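Local coordinates for organic hydroperoxide resistance protein OhrB (Bacillus subtilis, PDB 2BJO) that is involved in resistance to organic hydroperoxides as a stress-response member of the OsmC/Ohr family, at residues K107-E110 and L111-A115. The protein carries 3 engineered substitutions. Numbering follows the deposited sequence.
Sequences KAQE and LVNAA
Lys107 and Leu111 meet one turn apart on the alpha-helix 105-118 of this OsmC-like fold, a helix that packs against helix 44-65 and strand 132-135. The i to i+4 pattern is established by four successive backbone hydrogen bonds: Leu111 N to Lys107 O, Val112 N to Ala108 O, Asn113 N to Gln109 O and Ala114 N to Glu110 O. Leu111 N to Lys107 O is 2.9 Å long with an N-H...O angle of 165°, close to straight.

Leu111 can be followed outward from its backbone. Leu111 CB lies 3.6 Å from Lys107 O, and CG approaches the same oxygen. With CG beside the backbone N (chi1 -61°), the branch leans back toward the preceding turn, where Leu111 CD1 comes to 3.7 Å from Lys107 CD. Leu111 CD2 lies farther from Lys107 CD, at 4.2 Å. Outside the two segments, Leu111 packs on Leu60 and Ala64 of helix 44-65, while Val112 lies against Leu133 and Leu135.

Lys107 bends at chi2 and beyond, which lays CD against Leu111 and brings Lys107 NZ to 3.2 Å from Glu110 OE2, a salt bridge. Gln67 accepts a weak hydrogen bond from the same NZ and donates one to Glu110 OE1, linking the pair to the loop after helix 44-65, chiefly through Glu110.

On another side of the helix, the side-chain amides of Gln109 and Asn113 have planes 25° apart. Their proximity is not a hydrogen bond: the closest side-chain atoms are two oxygens, Gln109 OE1 and Asn113 OD1, 3.7 Å apart.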
loop_
_atom_site.group_PDB
_atom_site.type_symbol
_atom_site.label_atom_id
_atom_site.label_comp_id
_atom_site.label_asym_id
_atom_site.label_seq_id
_atom_site.Cartn_x
_atom_site.Cartn_y
_atom_site.Cartn_z
ATOM N N LYS A 107 14.622 -24.401 2.830
ATOM C CA LYS A 107 13.317 -24.298 2.174
ATOM C C LYS A 107 12.732 -22.906 2.312
ATOM O O LYS A 107 12.167 -22.367 1.345
ATOM C CB LYS A 107 12.385 -25.404 2.703
ATOM C CG LYS A 107 10.940 -25.294 2.310
ATOM C CD LYS A 107 10.503 -25.566 0.872
ATOM C CE LYS A 107 11.465 -25.689 -0.278
ATOM N NZ LYS A 107 11.842 -27.100 -0.566
ATOM N N ALA A 108 12.858 -22.353 3.521
ATOM C CA ALA A 108 12.414 -20.971 3.777
ATOM C C ALA A 108 13.055 -19.990 2.771
ATOM O O ALA A 108 12.331 -19.187 2.154
ATOM C CB ALA A 108 12.654 -20.552 5.241
ATOM N N GLN A 109 14.376 -20.075 2.606
ATOM C CA GLN A 109 15.099 -19.239 1.643
ATOM C C GLN A 109 14.498 -19.364 0.241
ATOM O O GLN A 109 14.226 -18.357 -0.426
ATOM C CB GLN A 109 16.591 -19.576 1.566
ATOM C CG GLN A 109 17.382 -18.551 0.728
ATOM C CD GLN A 109 17.336 -17.184 1.409
ATOM O OE1 GLN A 109 16.627 -16.261 0.993
ATOM N NE2 GLN A 109 18.072 -17.079 2.506
ATOM N N GLU A 110 14.284 -20.603 -0.183
ATOM C CA GLU A 110 13.734 -20.846 -1.514
ATOM C C GLU A 110 12.353 -20.236 -1.687
ATOM O O GLU A 110 12.114 -19.580 -2.697
ATOM C CB GLU A 110 13.688 -22.353 -1.795
ATOM C CG GLU A 110 13.125 -22.782 -3.149
ATOM C CD GLU A 110 12.706 -24.237 -3.125
ATOM O OE1 GLU A 110 11.684 -24.573 -3.764
ATOM O OE2 GLU A 110 13.396 -25.036 -2.454
ATOM N N LEU A 111 11.462 -20.446 -0.718
ATOM C CA LEU A 111 10.087 -19.926 -0.805
ATOM C C LEU A 111 9.901 -18.411 -0.684
ATOM O O LEU A 111 8.973 -17.837 -1.227
ATOM C CB LEU A 111 9.186 -20.609 0.229
ATOM C CG LEU A 111 9.121 -22.126 -0.008
ATOM C CD1 LEU A 111 8.243 -22.614 1.104
ATOM C CD2 LEU A 111 8.606 -22.610 -1.350
ATOM N N VAL A 112 10.799 -17.781 0.062
ATOM C CA VAL A 112 10.889 -16.340 0.160
ATOM C C VAL A 112 11.225 -15.755 -1.218
ATOM O O VAL A 112 10.582 -14.808 -1.684
ATOM C CB VAL A 112 11.879 -15.970 1.285
ATOM C CG1 VAL A 112 12.352 -14.508 1.237
ATOM C CG2 VAL A 112 11.239 -16.208 2.639
ATOM N N ASN A 113 12.233 -16.318 -1.879
ATOM C CA ASN A 113 12.587 -15.822 -3.204
ATOM C C ASN A 113 11.420 -16.023 -4.161
ATOM O O ASN A 113 11.070 -15.085 -4.869
ATOM C CB ASN A 113 13.837 -16.491 -3.742
ATOM C CG ASN A 113 15.064 -16.232 -2.896
ATOM O OD1 ASN A 113 15.159 -15.226 -2.205
ATOM N ND2 ASN A 113 16.026 -17.155 -2.948
ATOM N N ALA A 114 10.816 -17.213 -4.170
ATOM C CA ALA A 114 9.668 -17.466 -5.024
ATOM C C ALA A 114 8.506 -16.494 -4.746
ATOM O O ALA A 114 7.883 -15.927 -5.654
ATOM C CB ALA A 114 9.275 -18.938 -4.904
ATOM N N ALA A 115 8.219 -16.281 -3.467
ATOM C CA ALA A 115 7.229 -15.324 -3.012
ATOM C C ALA A 115 7.505 -13.917 -3.523
ATOM O O ALA A 115 6.567 -13.222 -3.882
ATOM C CB ALA A 115 7.130 -15.303 -1.481
#